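Local coordinates for putative branched-chain amino acid transport system substrate-binding protein (Rhodopseudomonas palustris, PDB 3TX6) that probably serves as the periplasmic solute-binding component of an ABC transporter, and holds the aromatic acid 3-(4-hydroxyphenyl)pyruvate between its two lobes, at residues A244-E252 against S279-S287; V321-V332 against T336-S347. All blocks are in the same frame, centred on the assembly; numbering follows the deposited sequence.

Contact 1. Residues A244-E252 against S279-S287; sequences ASGPVMDPE and SRSQFAAHS. With ENO (3-(4-hydroxy-phenyl)pyruvic acid), chain D.
The guanidinium of Arg280 meets Glu252 edge to edge, its plane only 6° from that of the carboxylate. Arg280 NH1 reaches Glu252 OE1 at 2.9 Å and Arg280 NH2 reaches Glu252 OE2 at 3.0 Å. This is an end-on, two-nitrogen salt bridge, and both oxygens use their syn lone pairs. The other N-H of Arg280 NH1, on the side of CD, donates to Met249 O, 3.1 Å away, from above the carbonyl plane. NE turns to Glu272. Phe283 puts its ring edge to ENO C8, and Gln282 CB covers one face. Gln282 O lies over one face of the His286 ring, and His286 NE2 bonds ENO O3 at 2.6 Å. An alanine in place of Arg280 would probably leave the Glu252 carboxylate without its mate here and Met249 O without this donor. The bent side chain of Met249, a selenomethionine, brings SE to 3.8 Å from Ser281 CA. Deeper in, Val248 CG1 packs on Ala285 CB. Gln282 has CG anti to its backbone N, and a bend at chi2 (74°) turns its amide between Gly246 and the ligand. An in-plane lone pair of Gln282 OE1 accepts from Gly246 N (2.9 Å). Gln282 NE2 gives a nearly straight bond to ENO O3 (3.0 Å, 176°). The bond from Gly246 N, with Gln117 at NE2, helps set which way the amide faces, with NE2 presented to the ligand's phenolic oxygen.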
# COMPACT_ATOMS: atom_id res chain seq x y z
N ALA A 244 -2.62 -10.92 -3.32
CA ALA A 244 -3.63 -9.87 -3.16
C ALA A 244 -3.06 -8.63 -3.83
O ALA A 244 -1.86 -8.33 -3.70
CB ALA A 244 -3.91 -9.59 -1.67
N SER A 245 -3.91 -7.94 -4.60
CA SER A 245 -3.48 -6.75 -5.33
C SER A 245 -4.61 -5.78 -5.39
O SER A 245 -5.76 -6.15 -5.41
CB SER A 245 -3.15 -7.16 -6.75
OG SER A 245 -2.74 -6.11 -7.53
N GLY A 246 -4.26 -4.51 -5.46
CA GLY A 246 -5.20 -3.52 -5.92
C GLY A 246 -5.55 -3.76 -7.38
O GLY A 246 -4.78 -4.38 -8.12
N PRO A 247 -6.70 -3.24 -7.81
CA PRO A 247 -7.21 -3.44 -9.17
C PRO A 247 -6.41 -2.73 -10.24
O PRO A 247 -6.59 -2.99 -11.44
CB PRO A 247 -8.65 -2.95 -9.08
CG PRO A 247 -8.69 -2.04 -7.90
CD PRO A 247 -7.69 -2.59 -6.93
N VAL A 248 -5.55 -1.81 -9.84
CA VAL A 248 -4.70 -1.09 -10.80
C VAL A 248 -3.81 -2.03 -11.57
O VAL A 248 -3.31 -1.68 -12.63
CB VAL A 248 -3.78 -0.01 -10.10
CG1 VAL A 248 -2.62 -0.65 -9.31
CG2 VAL A 248 -3.32 1.04 -11.13
N MSE A 249 -3.59 -3.21 -11.05
CA MSE A 249 -2.74 -4.13 -11.76
C MSE A 249 -3.42 -4.67 -13.00
O MSE A 249 -2.72 -5.15 -13.92
CB MSE A 249 -2.27 -5.26 -10.86
CG MSE A 249 -1.29 -4.77 -9.80
SE MSE A 249 0.42 -4.10 -10.50
CE MSE A 249 1.21 -5.87 -10.84
N ASP A 250 -4.75 -4.59 -13.09
CA ASP A 250 -5.45 -5.03 -14.32
C ASP A 250 -6.71 -4.23 -14.63
O ASP A 250 -7.80 -4.78 -14.55
CB ASP A 250 -5.77 -6.53 -14.19
CG ASP A 250 -6.33 -7.15 -15.46
OD1 ASP A 250 -6.22 -6.57 -16.53
OD2 ASP A 250 -6.91 -8.26 -15.34
N PRO A 251 -6.56 -2.96 -15.06
CA PRO A 251 -7.75 -2.22 -15.44
C PRO A 251 -8.43 -2.80 -16.70
O PRO A 251 -9.66 -2.73 -16.86
CB PRO A 251 -7.22 -0.81 -15.69
CG PRO A 251 -5.97 -0.75 -14.89
CD PRO A 251 -5.37 -2.10 -15.01
N GLU A 252 -7.63 -3.36 -17.58
CA GLU A 252 -8.13 -3.98 -18.79
C GLU A 252 -9.16 -5.08 -18.49
O GLU A 252 -10.12 -5.28 -19.26
CB GLU A 252 -6.97 -4.58 -19.61
CG GLU A 252 -5.94 -3.57 -20.12
CD GLU A 252 -4.81 -3.25 -19.16
OE1 GLU A 252 -4.82 -3.64 -17.98
OE2 GLU A 252 -3.90 -2.55 -19.60
N SER A 279 5.22 -1.89 -16.50
CA SER A 279 5.87 -1.23 -15.38
C SER A 279 4.88 -0.71 -14.34
O SER A 279 5.31 -0.13 -13.35
CB SER A 279 6.81 -0.09 -15.82
OG SER A 279 6.14 0.91 -16.55
N ARG A 280 3.58 -0.94 -14.54
CA ARG A 280 2.56 -0.58 -13.53
C ARG A 280 2.91 -1.23 -12.19
O ARG A 280 3.52 -2.29 -12.14
CB ARG A 280 1.22 -1.07 -13.99
CG ARG A 280 1.10 -2.60 -14.11
CD ARG A 280 -0.17 -3.07 -14.80
NE ARG A 280 -0.25 -2.60 -16.16
CZ ARG A 280 -1.31 -2.78 -16.95
NH1 ARG A 280 -2.36 -3.46 -16.49
NH2 ARG A 280 -1.32 -2.28 -18.19
N SER A 281 2.47 -0.60 -11.11
CA SER A 281 2.65 -1.14 -9.76
C SER A 281 1.52 -0.73 -8.83
O SER A 281 0.88 0.31 -8.98
CB SER A 281 4.00 -0.75 -9.16
OG SER A 281 4.09 0.65 -8.96
N GLN A 282 1.37 -1.57 -7.82
CA GLN A 282 0.62 -1.26 -6.59
C GLN A 282 0.99 0.10 -6.04
O GLN A 282 0.13 0.86 -5.61
CB GLN A 282 0.94 -2.34 -5.55
CG GLN A 282 0.29 -2.23 -4.18
CD GLN A 282 -1.18 -2.57 -4.13
OE1 GLN A 282 -1.77 -3.05 -5.12
NE2 GLN A 282 -1.78 -2.34 -2.97
N PHE A 283 2.28 0.39 -6.06
CA PHE A 283 2.85 1.52 -5.30
C PHE A 283 2.68 2.87 -5.99
O PHE A 283 2.23 3.86 -5.38
CB PHE A 283 4.33 1.19 -4.98
CG PHE A 283 4.45 -0.21 -4.45
CD1 PHE A 283 3.87 -0.53 -3.26
CD2 PHE A 283 5.08 -1.22 -5.20
CE1 PHE A 283 3.86 -1.83 -2.81
CE2 PHE A 283 5.09 -2.53 -4.73
CZ PHE A 283 4.48 -2.84 -3.52
N ALA A 284 2.96 2.90 -7.30
CA ALA A 284 2.72 4.11 -8.11
C ALA A 284 1.26 4.60 -7.87
O ALA A 284 0.98 5.79 -7.82
CB ALA A 284 2.94 3.84 -9.58
N ALA A 285 0.33 3.64 -7.82
CA ALA A 285 -1.06 3.91 -7.69
C ALA A 285 -1.39 4.62 -6.39
O ALA A 285 -2.34 5.41 -6.36
CB ALA A 285 -1.85 2.61 -7.85
N HIS A 286 -0.67 4.35 -5.31
CA HIS A 286 -1.00 5.01 -4.04
C HIS A 286 -0.74 6.49 -4.07
O HIS A 286 -1.57 7.26 -3.58
CB HIS A 286 -0.33 4.36 -2.84
CG HIS A 286 -0.68 2.93 -2.64
ND1 HIS A 286 -1.95 2.42 -2.80
CD2 HIS A 286 0.13 1.86 -2.27
CE1 HIS A 286 -1.91 1.08 -2.52
NE2 HIS A 286 -0.66 0.75 -2.20
N SER A 287 0.41 6.93 -4.60
CA SER A 287 0.63 8.37 -4.73
C SER A 287 -0.33 9.02 -5.74
O SER A 287 -0.91 10.07 -5.48
CB SER A 287 2.10 8.76 -4.99
OG SER A 287 2.50 8.16 -6.13
O4 ENO D . 3.75 -1.43 4.37
C9 ENO D . 3.12 -1.00 1.05
C8 ENO D . 2.01 -0.70 0.29
C7 ENO D . 0.99 -1.65 0.09
C6 ENO D . 1.08 -2.85 0.76
C5 ENO D . 2.20 -3.17 1.52
C4 ENO D . 3.24 -2.24 1.69
O3 ENO D . -0.11 -1.28 -0.67
C3 ENO D . 4.48 -2.60 2.44
C2 ENO D . 4.60 -2.19 3.86
C1 ENO D . 5.79 -2.61 4.58
O2 ENO D . 5.92 -2.22 5.76
O1 ENO D . 6.66 -3.34 4.03

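Contact 2. Residues V321-V332 against T336-S347; sequences VSEKDIAASQGV and TETDRYGLDDRS
Val332 CB sits over the centre of one face of the Arg346 guanidinium, 3.6 Å from Arg346 CZ. With CG1 anti to the backbone N (chi1 178°), both methyls of Val332 come to 3.8 Å from Arg346 NH2. At the guanidinium edge, Asp325 OD1 makes a long salt bridge to Arg346 NH1, 3.6 Å, with the two planes 67° apart. Leu343 CD2 rests 3.6 Å from Val332 O. Ser347 CA makes a CA-H...O contact of 3.1 Å with Gln330 O. At the other end, one of two deposited conformers of Val321 puts CG1 against Thr336 C and the edge of the Arg340 guanidinium, a less certain contact. The two ends join the hairpin of strands 326-328 and 331-333, and the helix before it, to the loop leading to strand 349-354. A G1 beta bulge at Asp325 and Ile326, opposite Tyr333, begins the hairpin. Asp344 positions Arg346, gripped side-on through NE and NH1. Its OD1 also takes Arg346 N in an Asx turn. One water accepts from Val332 N and Asp344 N and donates to Asp344 OD1. Arg340 NH1 donates to Thr336 O at 2.9 Å, which helps hold the guanidinium in place, together with the bond from Arg340 NE to Ser112 O. Thr336 OG1 accepts from Thr338 N and Asp339 N in an ST turn and motif.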
# COMPACT_ATOMS: atom_id res chain seq x y z
N VAL A 321 -14.06 13.11 5.31
CA VAL A 321 -15.15 12.27 5.79
C VAL A 321 -16.54 12.73 5.31
O VAL A 321 -17.53 12.01 5.53
CB VAL A 321 -15.11 12.15 7.32
CG1 VAL A 321 -13.81 11.50 7.79
CG2 VAL A 321 -15.33 13.52 7.94
N SER A 322 -16.64 13.91 4.69
CA SER A 322 -17.92 14.34 4.07
C SER A 322 -18.06 13.98 2.61
O SER A 322 -19.18 13.74 2.14
CB SER A 322 -18.15 15.87 4.25
OG SER A 322 -17.22 16.66 3.53
N GLU A 323 -16.94 13.86 1.91
CA GLU A 323 -16.96 13.50 0.50
C GLU A 323 -16.92 11.98 0.36
O GLU A 323 -15.92 11.34 0.67
CB GLU A 323 -15.76 14.12 -0.22
CG GLU A 323 -15.83 15.62 -0.37
CD GLU A 323 -16.94 16.06 -1.32
OE1 GLU A 323 -16.93 15.60 -2.50
OE2 GLU A 323 -17.80 16.89 -0.91
N LYS A 324 -17.97 11.41 -0.20
CA LYS A 324 -18.13 9.96 -0.26
C LYS A 324 -17.86 9.40 -1.65
O LYS A 324 -18.04 10.08 -2.65
CB LYS A 324 -19.54 9.56 0.17
CG LYS A 324 -19.89 9.89 1.63
CD LYS A 324 -19.00 9.22 2.65
CE LYS A 324 -19.33 9.68 4.08
NZ LYS A 324 -18.42 9.13 5.09
N ASP A 325 -17.42 8.14 -1.71
CA ASP A 325 -17.23 7.42 -2.98
C ASP A 325 -16.23 8.15 -3.88
O ASP A 325 -16.51 8.54 -5.03
CB ASP A 325 -18.56 7.14 -3.68
CG ASP A 325 -19.45 6.21 -2.89
OD1 ASP A 325 -19.01 5.08 -2.61
OD2 ASP A 325 -20.57 6.60 -2.51
N ILE A 326 -15.03 8.34 -3.34
CA ILE A 326 -13.93 8.98 -4.08
C ILE A 326 -13.27 7.89 -4.96
O ILE A 326 -12.61 6.98 -4.46
CB ILE A 326 -12.89 9.60 -3.13
CG1 ILE A 326 -13.51 10.64 -2.23
CG2 ILE A 326 -11.72 10.19 -3.94
CD1 ILE A 326 -12.62 11.21 -1.14
N ALA A 327 -13.44 8.02 -6.27
CA ALA A 327 -12.97 7.03 -7.22
C ALA A 327 -11.48 7.18 -7.48
O ALA A 327 -11.02 8.27 -7.76
CB ALA A 327 -13.78 7.04 -8.51
N ALA A 328 -10.73 6.09 -7.34
CA ALA A 328 -9.28 6.11 -7.62
C ALA A 328 -8.87 4.79 -8.25
O ALA A 328 -9.71 3.89 -8.44
CB ALA A 328 -8.47 6.41 -6.35
N SER A 329 -7.61 4.67 -8.62
CA SER A 329 -7.17 3.46 -9.34
C SER A 329 -7.22 2.20 -8.48
O SER A 329 -7.44 1.08 -8.99
CB SER A 329 -5.77 3.63 -9.94
OG SER A 329 -4.80 3.66 -8.94
N GLN A 330 -7.07 2.36 -7.15
CA GLN A 330 -7.00 1.21 -6.24
C GLN A 330 -8.29 0.88 -5.49
O GLN A 330 -8.32 -0.10 -4.76
CB GLN A 330 -5.85 1.43 -5.25
CG GLN A 330 -4.48 1.44 -5.92
CD GLN A 330 -4.01 0.04 -6.25
OE1 GLN A 330 -4.75 -0.71 -6.91
NE2 GLN A 330 -2.81 -0.36 -5.78
N GLY A 331 -9.31 1.72 -5.65
CA GLY A 331 -10.53 1.54 -4.89
C GLY A 331 -11.42 2.75 -4.93
O GLY A 331 -11.07 3.76 -5.58
N VAL A 332 -12.54 2.65 -4.19
CA VAL A 332 -13.49 3.74 -4.08
C VAL A 332 -13.51 4.05 -2.59
O VAL A 332 -13.94 3.20 -1.79
CB VAL A 332 -14.88 3.38 -4.62
CG1 VAL A 332 -15.82 4.56 -4.42
CG2 VAL A 332 -14.75 2.90 -6.10
N THR A 336 -14.52 7.62 7.27
CA THR A 336 -15.34 8.20 8.33
C THR A 336 -14.39 8.61 9.43
O THR A 336 -13.17 8.36 9.33
CB THR A 336 -16.40 7.21 8.87
OG1 THR A 336 -15.78 6.12 9.56
CG2 THR A 336 -17.23 6.69 7.74
N GLU A 337 -14.96 9.18 10.49
CA GLU A 337 -14.21 9.53 11.70
C GLU A 337 -13.41 8.32 12.21
O GLU A 337 -12.31 8.46 12.75
CB GLU A 337 -15.18 10.08 12.78
CG GLU A 337 -14.60 10.20 14.18
CD GLU A 337 -15.56 10.69 15.30
OE1 GLU A 337 -16.81 10.78 15.15
OE2 GLU A 337 -15.01 10.98 16.39
N THR A 338 -14.02 7.13 12.09
CA THR A 338 -13.46 5.93 12.64
C THR A 338 -12.83 4.96 11.62
O THR A 338 -11.95 4.18 11.98
CB THR A 338 -14.52 5.22 13.52
OG1 THR A 338 -15.70 5.00 12.76
CG2 THR A 338 -14.87 6.12 14.80
N ASP A 339 -13.28 5.02 10.37
CA ASP A 339 -12.78 4.17 9.30
C ASP A 339 -11.81 4.99 8.45
O ASP A 339 -12.24 5.78 7.60
CB ASP A 339 -13.91 3.65 8.43
CG ASP A 339 -13.44 2.76 7.32
OD1 ASP A 339 -12.20 2.50 7.21
OD2 ASP A 339 -14.33 2.24 6.60
N ARG A 340 -10.51 4.78 8.69
CA ARG A 340 -9.50 5.65 8.09
C ARG A 340 -8.87 5.02 6.87
O ARG A 340 -7.94 5.55 6.31
CB ARG A 340 -8.45 5.99 9.13
CG ARG A 340 -9.04 6.56 10.40
CD ARG A 340 -9.95 7.75 10.14
NE ARG A 340 -9.18 8.89 9.72
CZ ARG A 340 -9.66 10.05 9.33
NH1 ARG A 340 -10.95 10.20 9.10
NH2 ARG A 340 -8.83 11.06 9.15
N TYR A 341 -9.43 3.89 6.44
CA TYR A 341 -9.07 3.27 5.15
C TYR A 341 -10.20 3.45 4.10
O TYR A 341 -9.93 3.76 2.95
CB TYR A 341 -8.84 1.80 5.37
CG TYR A 341 -7.51 1.46 5.98
CD1 TYR A 341 -7.32 1.39 7.35
CD2 TYR A 341 -6.42 1.21 5.16
CE1 TYR A 341 -6.06 1.04 7.89
CE2 TYR A 341 -5.20 0.83 5.66
CZ TYR A 341 -4.99 0.74 7.02
OH TYR A 341 -3.74 0.38 7.50
N GLY A 342 -11.44 3.20 4.46
CA GLY A 342 -12.56 3.61 3.65
C GLY A 342 -12.89 2.77 2.45
O GLY A 342 -13.52 3.28 1.53
N LEU A 343 -12.39 1.54 2.42
CA LEU A 343 -12.43 0.70 1.25
C LEU A 343 -13.31 -0.53 1.41
O LEU A 343 -13.62 -0.96 2.54
CB LEU A 343 -10.99 0.28 0.88
CG LEU A 343 -10.09 1.39 0.32
CD1 LEU A 343 -8.63 0.92 0.18
CD2 LEU A 343 -10.68 1.94 -1.00
N ASP A 344 -13.70 -1.07 0.26
CA ASP A 344 -14.54 -2.25 0.19
C ASP A 344 -14.01 -3.21 -0.88
O ASP A 344 -12.85 -3.11 -1.30
CB ASP A 344 -16.01 -1.86 0.04
CG ASP A 344 -16.39 -1.23 -1.33
OD1 ASP A 344 -15.64 -1.33 -2.30
OD2 ASP A 344 -17.51 -0.67 -1.43
N ASP A 345 -14.82 -4.16 -1.29
CA ASP A 345 -14.44 -5.17 -2.29
C ASP A 345 -13.96 -4.63 -3.63
O ASP A 345 -13.22 -5.32 -4.33
CB ASP A 345 -15.61 -6.14 -2.56
CG ASP A 345 -15.80 -7.13 -1.45
OD1 ASP A 345 -15.08 -7.05 -0.43
OD2 ASP A 345 -16.68 -8.02 -1.58
N ARG A 346 -14.37 -3.42 -3.99
CA ARG A 346 -13.90 -2.80 -5.21
C ARG A 346 -12.39 -2.50 -5.15
O ARG A 346 -11.82 -2.18 -6.19
CB ARG A 346 -14.72 -1.53 -5.54
CG ARG A 346 -16.21 -1.80 -5.87
CD ARG A 346 -17.01 -0.52 -5.93
NE ARG A 346 -17.15 0.09 -4.61
CZ ARG A 346 -17.79 1.23 -4.37
NH1 ARG A 346 -17.84 1.67 -3.12
NH2 ARG A 346 -18.39 1.91 -5.34
N SER A 347 -11.75 -2.62 -3.98
CA SER A 347 -10.36 -2.27 -3.80
C SER A 347 -9.39 -3.41 -3.96
O SER A 347 -8.20 -3.23 -3.76
CB SER A 347 -10.09 -1.64 -2.44
OG SER A 347 -10.17 -2.58 -1.34
O HOH W 1 -20.45 2.90 -3.49
O HOH W 2 -13.51 0.50 -2.32

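Overall arrangement
Contact 1 is largely buried and reaches the ligand, while contact 2 is only partly buried and runs out to the surface. The polar chemistry differs. In contact 1 the salt bridge sits at the outer end and direct hydrogen bonds cross between the segments. In contact 2 the ion pair across the segments is long, water helps, and most polar bonds lie within the loop 336-347. The two share Gln330 as a go-between. Its OE1 probably accepts from Val248 N, and its NE2 probably donates to Gln282 OE1, a weak bond. Pro247 also packs against Ser347 O. The turn of the hairpin, through Gln330, lies against the loop after strand 242-245 and the start of helix 282-304.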